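Local coordinates for protein glucosamine kinase (Streptacidiphilus jiangxiensis, PDB 6HWJ) that catalyses the magnesium- and ATP-dependent phosphorylation of D-glucosamine to D-glucosamine 6-phosphate and, less readily, accepts glucose, at residues Leu188-Asp201 / His302-Ala314. Numbering follows the deposited sequence.
Sequences LPGALDGWDWAVDD and HVGQILRADGRYA. With MG (magnesium ion), chain C.
Trp-197 and Arg-308 meet because chi1 of the tryptophan (61°) sets CG between the backbone N and the carbonyl carbon, which turns the indole toward strand 306-309, while the arginine leaves its backbone with CG opposite N and bends at chi3 (78°). Arg-308 CB then sits over the five-membered ring, 3.6 Å from its centroid, and the guanidinium lies across CE3, its plane 24° from the indole. Gly-194 CA packs on the opposite face, and the lack of a side chain lets the backbone pass close to Val-303 O. The indole also offers a donor at its rim, Trp-197 NE1 reaching Ile-306 O (3.0 Å) from above the carbonyl plane. These residues join helix 194-207 to an antiparallel sheet of strands 192-193, 306-309 and 312-315, in which Arg-308 N hydrogen-bonds to Leu-192 O; the helix follows strand 192-193 directly, and Asp-193, a probable ATP-binding residue, is its N-cap, OD1 weakly accepting from Trp-195 N. Arginine's length carries its charge to an end-on salt bridge: Arg-308 NH1 meets Asp-201 OD1 at 3.0 Å and NH2 meets OD2 at 2.9 Å. NH2 also donates to Tyr-313 OH, whose ring turns its edge to the indole's six-membered face, a T-shaped pair. Gln-305 OE1 binds magnesium (2.1 Å), alongside Asp-317.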
loop_
_atom_site.group_PDB
_atom_site.type_symbol
_atom_site.label_atom_id
_atom_site.label_comp_id
_atom_site.label_asym_id
_atom_site.label_seq_id
_atom_site.Cartn_x
_atom_site.Cartn_y
_atom_site.Cartn_z
ATOM N N LEU A 188 -12.212 8.836 -7.452
ATOM C CA LEU A 188 -13.301 8.729 -6.483
ATOM C C LEU A 188 -13.343 10.006 -5.657
ATOM O O LEU A 188 -12.895 10.017 -4.503
ATOM C CB LEU A 188 -13.097 7.495 -5.603
ATOM C CG LEU A 188 -12.933 6.154 -6.343
ATOM C CD1 LEU A 188 -12.799 5.006 -5.365
ATOM C CD2 LEU A 188 -14.109 5.904 -7.257
ATOM N N PRO A 189 -13.908 11.092 -6.197
ATOM C CA PRO A 189 -13.762 12.397 -5.523
ATOM C C PRO A 189 -14.424 12.460 -4.154
ATOM O O PRO A 189 -13.894 13.117 -3.250
ATOM C CB PRO A 189 -14.415 13.387 -6.513
ATOM C CG PRO A 189 -15.388 12.562 -7.299
ATOM C CD PRO A 189 -14.752 11.171 -7.404
ATOM N N GLY A 190 -15.546 11.792 -3.968
ATOM C CA GLY A 190 -16.247 11.860 -2.693
ATOM C C GLY A 190 -15.962 10.715 -1.745
ATOM O O GLY A 190 -16.887 10.193 -1.112
ATOM N N ALA A 191 -14.688 10.335 -1.608
ATOM C CA ALA A 191 -14.306 9.137 -0.869
ATOM C C ALA A 191 -13.319 9.488 0.240
ATOM O O ALA A 191 -12.303 10.144 -0.001
ATOM C CB ALA A 191 -13.696 8.092 -1.811
ATOM N N LEU A 192 -13.610 9.027 1.442
ATOM C CA LEU A 192 -12.741 9.193 2.596
ATOM C C LEU A 192 -12.103 7.860 2.959
ATOM O O LEU A 192 -12.629 6.786 2.647
ATOM C CB LEU A 192 -13.538 9.716 3.804
ATOM C CG LEU A 192 -14.234 11.062 3.602
ATOM C CD1 LEU A 192 -15.205 11.345 4.742
ATOM C CD2 LEU A 192 -13.202 12.175 3.478
ATOM N N ASP A 193 -10.972 7.929 3.649
ATOM C CA ASP A 193 -10.324 6.690 4.089
ATOM C C ASP A 193 -10.768 6.357 5.509
ATOM O O ASP A 193 -11.385 7.170 6.203
ATOM C CB ASP A 193 -8.793 6.786 3.975
ATOM C CG ASP A 193 -8.157 7.703 5.009
ATOM O OD1 ASP A 193 -8.335 7.499 6.222
ATOM O OD2 ASP A 193 -7.443 8.629 4.591
ATOM N N GLY A 194 -10.445 5.134 5.926
ATOM C CA GLY A 194 -10.979 4.575 7.148
ATOM C C GLY A 194 -10.593 5.334 8.395
ATOM O O GLY A 194 -11.313 5.292 9.395
ATOM N N TRP A 195 -9.458 6.025 8.377
ATOM C CA TRP A 195 -9.127 6.833 9.558
ATOM C C TRP A 195 -10.091 7.998 9.718
ATOM O O TRP A 195 -10.096 8.637 10.776
ATOM C CB TRP A 195 -7.667 7.293 9.486
ATOM C CG TRP A 195 -6.749 6.197 9.956
ATOM C CD1 TRP A 195 -5.812 5.524 9.218
ATOM C CD2 TRP A 195 -6.711 5.632 11.272
ATOM N NE1 TRP A 195 -5.179 4.578 10.008
ATOM C CE2 TRP A 195 -5.717 4.624 11.269
ATOM C CE3 TRP A 195 -7.408 5.888 12.456
ATOM C CZ2 TRP A 195 -5.418 3.877 12.400
ATOM C CZ3 TRP A 195 -7.102 5.135 13.584
ATOM C CH2 TRP A 195 -6.123 4.144 13.541
ATOM N N ASP A 196 -10.899 8.285 8.692
ATOM C CA ASP A 196 -12.052 9.163 8.830
ATOM C C ASP A 196 -13.333 8.367 9.118
ATOM O O ASP A 196 -13.964 8.570 10.155
ATOM C CB ASP A 196 -12.228 10.024 7.577
ATOM C CG ASP A 196 -11.130 11.056 7.425
ATOM O OD1 ASP A 196 -10.834 11.752 8.418
ATOM O OD2 ASP A 196 -10.552 11.161 6.323
ATOM N N TRP A 197 -13.711 7.452 8.214
ATOM C CA TRP A 197 -15.053 6.877 8.297
ATOM C C TRP A 197 -15.186 5.834 9.391
ATOM O O TRP A 197 -16.261 5.728 9.981
ATOM C CB TRP A 197 -15.503 6.268 6.960
ATOM C CG TRP A 197 -14.697 5.137 6.379
ATOM C CD1 TRP A 197 -13.830 5.214 5.322
ATOM C CD2 TRP A 197 -14.718 3.758 6.771
ATOM N NE1 TRP A 197 -13.294 3.971 5.057
ATOM C CE2 TRP A 197 -13.824 3.066 5.938
ATOM C CE3 TRP A 197 -15.391 3.046 7.767
ATOM C CZ2 TRP A 197 -13.594 1.694 6.065
ATOM C CZ3 TRP A 197 -15.149 1.696 7.893
ATOM C CH2 TRP A 197 -14.255 1.040 7.047
ATOM N N ALA A 198 -14.120 5.072 9.690
ATOM C CA ALA A 198 -14.225 4.085 10.748
ATOM C C ALA A 198 -14.259 4.750 12.116
ATOM O O ALA A 198 -15.014 4.330 12.996
ATOM C CB ALA A 198 -13.075 3.075 10.667
ATOM N N VAL A 199 -13.437 5.784 12.317
ATOM C CA VAL A 199 -13.488 6.546 13.553
ATOM C C VAL A 199 -14.871 7.167 13.726
ATOM O O VAL A 199 -15.421 7.193 14.825
ATOM C CB VAL A 199 -12.382 7.617 13.563
ATOM C CG1 VAL A 199 -12.590 8.613 14.682
ATOM C CG2 VAL A 199 -10.986 6.939 13.690
ATOM N N ASP A 200 -15.450 7.680 12.644
ATOM C CA ASP A 200 -16.780 8.270 12.752
ATOM C C ASP A 200 -17.842 7.225 13.108
ATOM O O ASP A 200 -18.710 7.484 13.954
ATOM C CB ASP A 200 -17.143 8.982 11.449
ATOM C CG ASP A 200 -18.428 9.769 11.576
ATOM O OD1 ASP A 200 -18.437 10.732 12.359
ATOM O OD2 ASP A 200 -19.425 9.407 10.919
ATOM N N ASP A 201 -17.807 6.055 12.470
ATOM C CA ASP A 201 -18.742 4.986 12.833
ATOM C C ASP A 201 -18.711 4.690 14.329
ATOM O O ASP A 201 -19.749 4.672 15.006
ATOM C CB ASP A 201 -18.401 3.698 12.083
ATOM C CG ASP A 201 -18.829 3.717 10.636
ATOM O OD1 ASP A 201 -19.498 4.680 10.210
ATOM O OD2 ASP A 201 -18.480 2.743 9.926
ATOM N N HIS A 302 -4.443 -1.707 6.285
ATOM C CA HIS A 302 -5.048 -1.122 7.478
ATOM C C HIS A 302 -6.193 -0.238 7.009
ATOM O O HIS A 302 -6.386 -0.028 5.803
ATOM C CB HIS A 302 -4.015 -0.344 8.303
ATOM C CG HIS A 302 -3.335 0.753 7.550
ATOM N ND1 HIS A 302 -3.918 1.976 7.338
ATOM C CD2 HIS A 302 -2.110 0.815 6.969
ATOM C CE1 HIS A 302 -3.085 2.750 6.655
ATOM N NE2 HIS A 302 -1.980 2.065 6.414
ATOM N N VAL A 303 -6.958 0.291 7.971
ATOM C CA VAL A 303 -8.199 0.979 7.600
ATOM C C VAL A 303 -7.914 2.221 6.784
ATOM O O VAL A 303 -8.775 2.693 6.046
ATOM C CB VAL A 303 -9.049 1.350 8.842
ATOM C CG1 VAL A 303 -9.384 0.125 9.642
ATOM C CG2 VAL A 303 -8.337 2.412 9.683
ATOM N N GLY A 304 -6.724 2.809 6.934
ATOM C CA GLY A 304 -6.364 3.969 6.128
ATOM C C GLY A 304 -6.217 3.678 4.654
ATOM O O GLY A 304 -6.125 4.625 3.871
ATOM N N GLN A 305 -6.152 2.403 4.265
ATOM C CA GLN A 305 -6.031 2.017 2.867
ATOM C C GLN A 305 -7.391 1.684 2.261
ATOM O O GLN A 305 -7.452 1.210 1.125
ATOM C CB GLN A 305 -5.114 0.808 2.709
ATOM C CG GLN A 305 -3.786 0.883 3.467
ATOM C CD GLN A 305 -2.834 1.904 2.889
ATOM O OE1 GLN A 305 -3.249 2.942 2.352
ATOM N NE2 GLN A 305 -1.527 1.611 2.980
ATOM N N ILE A 306 -8.474 1.879 3.010
ATOM C CA ILE A 306 -9.821 1.546 2.535
ATOM C C ILE A 306 -10.616 2.832 2.389
ATOM O O ILE A 306 -10.891 3.522 3.382
ATOM C CB ILE A 306 -10.546 0.568 3.479
ATOM C CG1 ILE A 306 -9.675 -0.662 3.779
ATOM C CG2 ILE A 306 -11.884 0.155 2.848
ATOM C CD1 ILE A 306 -9.434 -1.587 2.596
ATOM N N LEU A 307 -11.008 3.137 1.157
ATOM C CA LEU A 307 -11.924 4.227 0.881
ATOM C C LEU A 307 -13.363 3.723 0.960
ATOM O O LEU A 307 -13.651 2.593 0.560
ATOM C CB LEU A 307 -11.650 4.804 -0.498
ATOM C CG LEU A 307 -10.187 5.185 -0.746
ATOM C CD1 LEU A 307 -9.996 5.626 -2.194
ATOM C CD2 LEU A 307 -9.729 6.263 0.205
ATOM N N ARG A 308 -14.263 4.565 1.486
ATOM C CA ARG A 308 -15.680 4.238 1.556
ATOM C C ARG A 308 -16.509 5.423 1.091
ATOM O O ARG A 308 -16.278 6.551 1.533
ATOM C CB ARG A 308 -16.100 3.843 2.981
ATOM C CG ARG A 308 -17.487 3.261 3.032
ATOM C CD ARG A 308 -17.874 2.802 4.410
ATOM N NE ARG A 308 -18.261 3.896 5.286
ATOM C CZ ARG A 308 -18.635 3.736 6.553
ATOM N NH1 ARG A 308 -18.963 4.783 7.281
ATOM N NH2 ARG A 308 -18.690 2.521 7.083
ATOM N N ALA A 309 -17.459 5.169 0.193
ATOM C CA ALA A 309 -18.441 6.168 -0.213
ATOM C C ALA A 309 -19.723 5.468 -0.651
ATOM O O ALA A 309 -19.679 4.524 -1.442
ATOM C CB ALA A 309 -17.898 7.042 -1.357
ATOM N N ASP A 310 -20.857 5.935 -0.145
ATOM C CA ASP A 310 -22.167 5.399 -0.546
ATOM C C ASP A 310 -22.240 3.878 -0.371
ATOM O O ASP A 310 -22.824 3.164 -1.185
ATOM C CB ASP A 310 -22.486 5.772 -1.990
ATOM C CG ASP A 310 -22.317 7.248 -2.260
ATOM O OD1 ASP A 310 -22.790 8.063 -1.443
ATOM O OD2 ASP A 310 -21.690 7.580 -3.283
ATOM N N GLY A 311 -21.632 3.377 0.694
ATOM C CA GLY A 311 -21.685 1.960 0.969
ATOM C C GLY A 311 -20.751 1.114 0.141
ATOM O O GLY A 311 -20.755 -0.110 0.303
ATOM N N ARG A 312 -19.931 1.724 -0.718
ATOM C CA ARG A 312 -18.949 1.015 -1.525
ATOM C C ARG A 312 -17.568 1.154 -0.897
ATOM O O ARG A 312 -17.173 2.266 -0.507
ATOM C CB ARG A 312 -18.928 1.569 -2.951
ATOM C CG ARG A 312 -20.195 1.296 -3.745
ATOM C CD ARG A 312 -20.128 1.961 -5.102
ATOM N NE ARG A 312 -21.027 1.336 -6.067
ATOM C CZ ARG A 312 -22.335 1.578 -6.148
ATOM N NH1 ARG A 312 -23.068 0.957 -7.065
ATOM N NH2 ARG A 312 -22.908 2.434 -5.312
ATOM N N TYR A 313 -16.843 0.030 -0.801
ATOM C CA TYR A 313 -15.501 -0.010 -0.234
ATOM C C TYR A 313 -14.470 -0.224 -1.337
ATOM O O TYR A 313 -14.695 -1.018 -2.254
ATOM C CB TYR A 313 -15.380 -1.148 0.801
ATOM C CG TYR A 313 -16.214 -0.933 2.035
ATOM C CD1 TYR A 313 -17.591 -1.064 2.005
ATOM C CD2 TYR A 313 -15.614 -0.574 3.232
ATOM C CE1 TYR A 313 -18.366 -0.856 3.156
ATOM C CE2 TYR A 313 -16.368 -0.372 4.379
ATOM C CZ TYR A 313 -17.724 -0.524 4.342
ATOM O OH TYR A 313 -18.446 -0.291 5.493
ATOM N N ALA A 314 -13.331 0.463 -1.232
ATOM C CA ALA A 314 -12.291 0.401 -2.258
ATOM C C ALA A 314 -10.922 0.417 -1.589
ATOM O O ALA A 314 -10.604 1.365 -0.875
ATOM C CB ALA A 314 -12.423 1.588 -3.223
HETATM MG MG MG C . -2.107 4.649 2.011
HETATM O O HOH W 1 -3.514 5.629 3.406
HETATM O O HOH W 2 -3.526 5.242 0.668
HETATM O O HOH W 3 -1.515 6.699 1.609
#